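Local coordinates for transcriptional regulator, AsnC family (Agrobacterium tumefaciens str. C58, PDB 3I4P), which probably regulates transcription by binding specific DNA sequences, as a member of the Lrp/AsnC (feast/famine) family of regulators, at residues A[65-70]-A[114-119]; A[22-27]-A[32-37]. All coordinates share one frame; numbering follows the deposited sequence.

Overall arrangement
The two contacts sit in different regions of the chain, the DNA-binding and the ligand-binding one, on opposite sides of its centre, about 44 Å apart between centres and about 30 Å between nearest atoms. Contact 2 (22-27 with 32-37) comes first along the sequence and joins two consecutive helices linked by a three-residue turn. Contact 1 (65-70 with 114-119) packs a helix on a strand of the antiparallel sheet. Its Y116 side chain lies about 8 Å from a bound calcium ion, too far to coordinate it, and its V67 side chain about 3 Å from that of V132, a calcium-binding residue with no ion bound to this chain. Contact 2 lies away from the calcium-binding residues G100, D103 and V132. Both contacts are buried, without a hydrogen bond between their segments.

Contact 1: residues A[65-70]-A[114-119]; sequences VFVSIR and AAYDAF
The phenol ring of Y116 meets V65 over one face and V67 at its edge. V65 CG1 stands 3.5 Å above the ring plane, displaced toward the rim, and is 3.9 Å from the ring centroid in a direction 24° off the normal: a CH-pi contact. Its closest ring atom is CE1, with V65 CG1 and Y116 CE1 3.6 Å apart. The other methyl, V65 CG2, reaches further back along the ring, 3.7 Å from Y116 CD1, and the two branches thus follow one side of the ring from CG to CZ. At the far end V67 approaches head-on, its CG2 near the ring plane and 3.2 Å from Y116 OH, with CG1 of V67 3.6 Å from the same oxygen.

Y116 sends its ring from the helix to the strand with CG anti to the backbone N (chi1 179°). No hydrogen bond links the two segments; the hydroxyl instead shares a hydrogen bond with S134 OG on strand 131-143, so the oxygen has a polar partner although the methyls of V67 crowd it. F136 of that strand adds an edge-to-face ring contact, and M138 of a third subunit also packs on Y116.

V65 and V67, two residues apart on the strand, both direct CB toward the helix, with F66 between them pointing away. Such helix-on-sheet packing, with 113-126 lying against the antiparallel strands, belongs to the alpha/beta ligand-binding fold of Lrp/AsnC regulators, related to the dimeric alpha-beta barrels.

Contact 2: residues A[22-27]-A[32-37]; sequences DLAKKV and TPCWRR
Helix 20-27 and helix 31-43 are the consecutive helices of the helix-turn-helix, and C34 is where the second fits against L23, A24 and V27 of the first. The short segments run at 101° to each other, and their axes approach to 9.0 Å. The backbones come nearest at A24 and C34, whose CA atoms are 5.5 Å apart, with the small methyl of A24 at the interface: A24 CB lies 3.7 Å from C34 CB.

The thiol extends beyond this point toward the first helix. With SG anti to its own backbone N (chi1 -172°), it is directed past the methyl, and C34 SG ends 3.8 Å from A24 CA. Two longer branches reach the same sulfur more loosely, L23 CD2 and V27 CG2 each being 4.3 Å from C34 SG. The sulfur therefore meets one turn of helix through residues 23, 24 and 27, by apolar packing alone.

L12 and I11 of helix 3-12 touch L23 and V27; R37 NH1 makes salt bridges to D5 of that helix and to D2 just before it. This nearly perpendicular helix pair over a third helix is characteristic of the helix-turn-helix, in which the second helix of the pair probably serves as the recognition helix.

Contact 1: residues A[65-70]-A[114-119]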
ATOM      1  N   VAL A  65       8.607 -20.307   0.217  1.00 25.89           N
ATOM      2  CA  VAL A  65       7.581 -19.351  -0.113  1.00 25.27           C
ATOM      3  C   VAL A  65       6.992 -18.889   1.216  1.00 24.86           C
ATOM      4  O   VAL A  65       6.667 -19.706   2.071  1.00 23.95           O
ATOM      5  CB  VAL A  65       6.470 -20.033  -0.922  1.00 24.89           C
ATOM      6  CG1 VAL A  65       5.492 -18.984  -1.436  1.00 24.62           C
ATOM      7  CG2 VAL A  65       7.086 -20.879  -2.019  1.00 23.79           C
ATOM      8  N   PHE A  66       6.841 -17.592   1.380  1.00 24.44           N
ATOM      9  CA  PHE A  66       6.153 -17.033   2.542  1.00 24.54           C
ATOM     10  C   PHE A  66       4.767 -16.627   2.095  1.00 24.49           C
ATOM     11  O   PHE A  66       4.611 -15.749   1.227  1.00 24.81           O
ATOM     12  CB  PHE A  66       6.920 -15.834   3.137  1.00 24.37           C
ATOM     13  CG  PHE A  66       8.028 -16.256   4.034  1.00 24.90           C
ATOM     14  CD1 PHE A  66       7.775 -16.562   5.358  1.00 22.40           C
ATOM     15  CD2 PHE A  66       9.313 -16.436   3.527  1.00 25.35           C
ATOM     16  CE1 PHE A  66       8.817 -16.994   6.206  1.00 23.57           C
ATOM     17  CE2 PHE A  66      10.321 -16.865   4.330  1.00 25.13           C
ATOM     18  CZ  PHE A  66      10.079 -17.139   5.686  1.00 23.91           C
ATOM     19  N   VAL A  67       3.766 -17.282   2.673  1.00 24.41           N
ATOM     20  CA  VAL A  67       2.414 -17.083   2.247  1.00 24.03           C
ATOM     21  C   VAL A  67       1.706 -16.225   3.278  1.00 24.71           C
ATOM     22  O   VAL A  67       1.568 -16.634   4.422  1.00 25.69           O
ATOM     23  CB  VAL A  67       1.674 -18.446   2.026  1.00 24.25           C
ATOM     24  CG1 VAL A  67       0.389 -18.223   1.316  1.00 20.53           C
ATOM     25  CG2 VAL A  67       2.557 -19.427   1.272  1.00 21.74           C
ATOM     26  N   SER A  68       1.288 -15.024   2.879  1.00 24.97           N
ATOM     27  CA  SER A  68       0.501 -14.110   3.726  1.00 25.20           C
ATOM     28  C   SER A  68      -1.026 -14.229   3.503  1.00 26.90           C
ATOM     29  O   SER A  68      -1.525 -13.994   2.396  1.00 26.16           O
ATOM     30  CB  SER A  68       0.909 -12.670   3.422  1.00 24.97           C
ATOM     31  OG  SER A  68       2.274 -12.442   3.709  1.00 24.07           O
ATOM     32  N   ILE A  69      -1.764 -14.565   4.566  1.00 28.68           N
ATOM     33  CA  ILE A  69      -3.206 -14.833   4.488  1.00 29.35           C
ATOM     34  C   ILE A  69      -3.975 -13.781   5.261  1.00 30.98           C
ATOM     35  O   ILE A  69      -3.568 -13.347   6.362  1.00 30.82           O
ATOM     36  CB  ILE A  69      -3.601 -16.278   5.007  1.00 29.35           C
ATOM     37  CG1 ILE A  69      -2.938 -17.359   4.141  1.00 29.94           C
ATOM     38  CG2 ILE A  69      -5.155 -16.515   4.973  1.00 28.20           C
ATOM     39  CD1 ILE A  69      -3.155 -18.823   4.628  1.00 28.99           C
ATOM     40  N   ARG A  70      -5.069 -13.342   4.636  1.00 33.10           N
ATOM     41  CA  ARG A  70      -6.128 -12.590   5.305  1.00 34.31           C
ATOM     42  C   ARG A  70      -7.422 -13.397   5.215  1.00 35.12           C
ATOM     43  O   ARG A  70      -7.755 -13.976   4.171  1.00 35.09           O
ATOM     44  CB  ARG A  70      -6.340 -11.217   4.696  1.00 34.45           C
ATOM     45  CG  ARG A  70      -5.139 -10.335   4.789  1.00 35.43           C
ATOM     46  CD  ARG A  70      -5.452  -8.941   4.304  1.00 37.63           C
ATOM     47  NE  ARG A  70      -4.210  -8.253   3.963  1.00 40.68           N
ATOM     48  N   ALA A 114       6.089 -24.643  -9.921  1.00 24.03           N
ATOM     49  CA  ALA A 114       4.994 -25.559 -10.276  1.00 24.02           C
ATOM     50  C   ALA A 114       4.519 -26.380  -9.065  1.00 23.82           C
ATOM     51  O   ALA A 114       3.317 -26.510  -8.868  1.00 23.37           O
ATOM     52  CB  ALA A 114       5.372 -26.470 -11.461  1.00 22.88           C
ATOM     53  N   ALA A 115       5.458 -26.902  -8.258  1.00 24.33           N
ATOM     54  CA  ALA A 115       5.122 -27.613  -7.011  1.00 24.78           C
ATOM     55  C   ALA A 115       4.369 -26.673  -6.050  1.00 25.12           C
ATOM     56  O   ALA A 115       3.495 -27.097  -5.332  1.00 25.06           O
ATOM     57  CB  ALA A 115       6.389 -28.173  -6.314  1.00 24.51           C
ATOM     58  N   TYR A 116       4.722 -25.394  -6.043  1.00 26.01           N
ATOM     59  CA  TYR A 116       4.021 -24.421  -5.209  1.00 26.53           C
ATOM     60  C   TYR A 116       2.637 -24.201  -5.698  1.00 25.80           C
ATOM     61  O   TYR A 116       1.708 -24.183  -4.898  1.00 26.09           O
ATOM     62  CB  TYR A 116       4.701 -23.043  -5.111  1.00 26.81           C
ATOM     63  CG  TYR A 116       3.870 -22.118  -4.246  1.00 27.39           C
ATOM     64  CD1 TYR A 116       3.802 -22.321  -2.867  1.00 31.50           C
ATOM     65  CD2 TYR A 116       3.120 -21.079  -4.793  1.00 29.38           C
ATOM     66  CE1 TYR A 116       3.024 -21.504  -2.051  1.00 31.60           C
ATOM     67  CE2 TYR A 116       2.344 -20.242  -3.967  1.00 30.01           C
ATOM     68  CZ  TYR A 116       2.312 -20.484  -2.611  1.00 29.95           C
ATOM     69  OH  TYR A 116       1.573 -19.732  -1.777  1.00 33.95           O
ATOM     70  N   ASP A 117       2.510 -23.955  -6.998  1.00 25.81           N
ATOM     71  CA  ASP A 117       1.185 -23.853  -7.628  1.00 25.62           C
ATOM     72  C   ASP A 117       0.262 -25.032  -7.239  1.00 25.33           C
ATOM     73  O   ASP A 117      -0.848 -24.803  -6.794  1.00 25.03           O
ATOM     74  CB  ASP A 117       1.303 -23.710  -9.139  1.00 25.67           C
ATOM     75  CG  ASP A 117      -0.024 -23.327  -9.799  1.00 26.56           C
ATOM     76  OD1 ASP A 117      -0.808 -22.548  -9.223  1.00 28.72           O
ATOM     77  OD2 ASP A 117      -0.294 -23.811 -10.909  1.00 31.88           O
ATOM     78  N   ALA A 118       0.738 -26.272  -7.348  1.00 26.12           N
ATOM     79  CA  ALA A 118      -0.097 -27.457  -7.005  1.00 27.06           C
ATOM     80  C   ALA A 118      -0.381 -27.571  -5.494  1.00 27.58           C
ATOM     81  O   ALA A 118      -1.402 -28.137  -5.089  1.00 28.26           O
ATOM     82  CB  ALA A 118       0.535 -28.760  -7.548  1.00 26.36           C
ATOM     83  N   PHE A 119       0.517 -27.057  -4.659  1.00 27.92           N
ATOM     84  CA  PHE A 119       0.295 -27.067  -3.204  1.00 28.21           C
ATOM     85  C   PHE A 119      -0.854 -26.100  -2.878  1.00 28.45           C
ATOM     86  O   PHE A 119      -1.812 -26.448  -2.184  1.00 28.12           O
ATOM     87  CB  PHE A 119       1.561 -26.667  -2.409  1.00 28.23           C
ATOM     88  CG  PHE A 119       1.240 -26.060  -1.047  1.00 28.94           C
ATOM     89  CD1 PHE A 119       0.886 -26.871   0.024  1.00 29.19           C
ATOM     90  CD2 PHE A 119       1.216 -24.672  -0.870  1.00 30.06           C
ATOM     91  CE1 PHE A 119       0.520 -26.316   1.260  1.00 29.86           C
ATOM     92  CE2 PHE A 119       0.864 -24.101   0.365  1.00 30.05           C
ATOM     93  CZ  PHE A 119       0.523 -24.921   1.436  1.00 29.36           C
TER

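Contact 2: residues A[22-27]-A[32-37]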
ATOM      1  N   ASP A  22      31.496 -37.155  26.913  1.00 29.55           N
ATOM      2  CA  ASP A  22      32.259 -36.124  26.187  1.00 28.73           C
ATOM      3  C   ASP A  22      31.627 -34.760  26.330  1.00 26.72           C
ATOM      4  O   ASP A  22      32.367 -33.784  26.429  1.00 29.10           O
ATOM      5  CB  ASP A  22      32.418 -36.446  24.697  1.00 29.37           C
ATOM      6  CG  ASP A  22      33.321 -37.663  24.443  1.00 31.69           C
ATOM      7  OD1 ASP A  22      34.322 -37.878  25.177  1.00 34.44           O
ATOM      8  OD2 ASP A  22      33.028 -38.406  23.486  1.00 36.25           O
ATOM      9  N   LEU A  23      30.296 -34.679  26.377  1.00 23.18           N
ATOM     10  CA  LEU A  23      29.617 -33.408  26.661  1.00 20.80           C
ATOM     11  C   LEU A  23      30.007 -32.889  28.057  1.00 18.73           C
ATOM     12  O   LEU A  23      30.347 -31.712  28.199  1.00 17.07           O
ATOM     13  CB  LEU A  23      28.088 -33.532  26.569  1.00 20.66           C
ATOM     14  CG  LEU A  23      27.320 -32.260  26.182  1.00 20.52           C
ATOM     15  CD1 LEU A  23      25.852 -32.563  25.890  1.00 20.76           C
ATOM     16  CD2 LEU A  23      27.409 -31.192  27.233  1.00 20.76           C
ATOM     17  N   ALA A  24      29.949 -33.780  29.058  1.00 16.74           N
ATOM     18  CA  ALA A  24      30.386 -33.486  30.444  1.00 15.56           C
ATOM     19  C   ALA A  24      31.743 -32.782  30.451  1.00 14.18           C
ATOM     20  O   ALA A  24      31.843 -31.665  30.935  1.00 13.58           O
ATOM     21  CB  ALA A  24      30.422 -34.762  31.297  1.00 14.94           C
ATOM     22  N   LYS A  25      32.748 -33.402  29.840  1.00 13.31           N
ATOM     23  CA  LYS A  25      34.097 -32.823  29.751  1.00 13.00           C
ATOM     24  C   LYS A  25      34.080 -31.428  29.079  1.00 12.29           C
ATOM     25  O   LYS A  25      34.737 -30.502  29.538  1.00 11.76           O
ATOM     26  CB  LYS A  25      35.057 -33.792  29.014  1.00 13.02           C
ATOM     27  CG  LYS A  25      36.557 -33.457  29.103  1.00 13.78           C
ATOM     28  N   LYS A  26      33.328 -31.277  27.997  1.00 12.21           N
ATOM     29  CA  LYS A  26      33.244 -29.977  27.313  1.00 11.56           C
ATOM     30  C   LYS A  26      32.584 -28.887  28.211  1.00 11.02           C
ATOM     31  O   LYS A  26      32.964 -27.727  28.125  1.00 10.09           O
ATOM     32  CB  LYS A  26      32.552 -30.108  25.935  1.00 11.80           C
ATOM     33  CG  LYS A  26      33.367 -30.815  24.822  1.00 11.54           C
ATOM     34  CD  LYS A  26      32.522 -30.973  23.524  1.00 14.55           C
ATOM     35  CE  LYS A  26      33.234 -31.790  22.389  1.00 14.84           C
ATOM     36  N   VAL A  27      31.643 -29.255  29.088  1.00 10.44           N
ATOM     37  CA  VAL A  27      31.049 -28.283  30.017  1.00 10.50           C
ATOM     38  C   VAL A  27      31.698 -28.198  31.427  1.00 11.31           C
ATOM     39  O   VAL A  27      31.180 -27.477  32.285  1.00 11.97           O
ATOM     40  CB  VAL A  27      29.517 -28.501  30.213  1.00 10.42           C
ATOM     41  CG1 VAL A  27      28.742 -28.349  28.864  1.00 10.61           C
ATOM     42  CG2 VAL A  27      29.224 -29.823  30.895  1.00  8.52           C
ATOM     43  N   THR A  32      27.987 -38.193  35.536  1.00 15.27           N
ATOM     44  CA  THR A  32      26.679 -38.417  36.159  1.00 15.26           C
ATOM     45  C   THR A  32      25.901 -37.120  36.370  1.00 15.54           C
ATOM     46  O   THR A  32      24.762 -37.047  35.954  1.00 15.80           O
ATOM     47  CB  THR A  32      26.787 -39.227  37.461  1.00 15.26           C
ATOM     48  OG1 THR A  32      27.399 -40.476  37.153  1.00 15.49           O
ATOM     49  CG2 THR A  32      25.405 -39.469  38.100  1.00 14.52           C
ATOM     50  N   PRO A  33      26.511 -36.099  37.022  1.00 15.84           N
ATOM     51  CA  PRO A  33      25.823 -34.804  37.183  1.00 15.34           C
ATOM     52  C   PRO A  33      25.396 -34.166  35.861  1.00 15.39           C
ATOM     53  O   PRO A  33      24.365 -33.496  35.803  1.00 14.84           O
ATOM     54  CB  PRO A  33      26.862 -33.923  37.891  1.00 15.43           C
ATOM     55  CG  PRO A  33      27.787 -34.849  38.522  1.00 15.95           C
ATOM     56  CD  PRO A  33      27.785 -36.136  37.765  1.00 15.33           C
ATOM     57  N   CYS A  34      26.181 -34.372  34.812  1.00 15.37           N
ATOM     58  CA  CYS A  34      25.808 -33.885  33.498  1.00 15.38           C
ATOM     59  C   CYS A  34      24.566 -34.631  32.980  1.00 15.33           C
ATOM     60  O   CYS A  34      23.584 -34.017  32.575  1.00 15.29           O
ATOM     61  CB  CYS A  34      26.958 -34.028  32.513  1.00 15.33           C
ATOM     62  SG  CYS A  34      26.582 -33.215  30.947  1.00 16.18           S
ATOM     63  N   TRP A  35      24.617 -35.946  33.014  1.00 14.93           N
ATOM     64  CA  TRP A  35      23.492 -36.758  32.647  1.00 15.43           C
ATOM     65  C   TRP A  35      22.221 -36.381  33.431  1.00 15.07           C
ATOM     66  O   TRP A  35      21.141 -36.189  32.849  1.00 15.46           O
ATOM     67  CB  TRP A  35      23.854 -38.234  32.851  1.00 15.75           C
ATOM     68  CG  TRP A  35      22.760 -39.161  32.512  1.00 17.13           C
ATOM     69  CD1 TRP A  35      22.438 -39.644  31.272  1.00 17.72           C
ATOM     70  CD2 TRP A  35      21.819 -39.716  33.420  1.00 20.09           C
ATOM     71  NE1 TRP A  35      21.347 -40.466  31.357  1.00 18.33           N
ATOM     72  CE2 TRP A  35      20.947 -40.533  32.668  1.00 21.31           C
ATOM     73  CE3 TRP A  35      21.634 -39.617  34.806  1.00 22.64           C
ATOM     74  CZ2 TRP A  35      19.897 -41.252  33.260  1.00 22.97           C
ATOM     75  CZ3 TRP A  35      20.591 -40.328  35.399  1.00 23.74           C
ATOM     76  CH2 TRP A  35      19.735 -41.135  34.624  1.00 23.96           C
ATOM     77  N   ARG A  36      22.350 -36.277  34.742  1.00 14.85           N
ATOM     78  CA  ARG A  36      21.213 -35.936  35.603  1.00 14.80           C
ATOM     79  C   ARG A  36      20.587 -34.570  35.257  1.00 14.40           C
ATOM     80  O   ARG A  36      19.385 -34.411  35.372  1.00 14.85           O
ATOM     81  CB  ARG A  36      21.612 -36.012  37.090  1.00 14.62           C
ATOM     82  CG  ARG A  36      21.731 -37.448  37.624  1.00 14.64           C
ATOM     83  CD  ARG A  36      22.307 -37.531  39.054  1.00 16.12           C
ATOM     84  NE  ARG A  36      21.578 -36.732  40.045  1.00 15.82           N
ATOM     85  N   ARG A  37      21.398 -33.610  34.816  1.00 13.77           N
ATOM     86  CA  ARG A  37      20.919 -32.289  34.414  1.00 13.39           C
ATOM     87  C   ARG A  37      20.108 -32.359  33.123  1.00 13.69           C
ATOM     88  O   ARG A  37      19.071 -31.682  32.976  1.00 13.13           O
ATOM     89  CB  ARG A  37      22.096 -31.333  34.217  1.00 13.06           C
ATOM     90  CG  ARG A  37      22.637 -30.762  35.533  1.00 12.87           C
ATOM     91  CD  ARG A  37      23.949 -30.048  35.317  1.00 11.88           C
ATOM     92  NE  ARG A  37      24.385 -29.306  36.495  1.00 10.46           N
ATOM     93  CZ  ARG A  37      23.927 -28.115  36.868  1.00 10.63           C
ATOM     94  NH1 ARG A  37      22.980 -27.495  36.177  1.00  8.42           N
ATOM     95  NH2 ARG A  37      24.420 -27.539  37.962  1.00 10.24           N
TER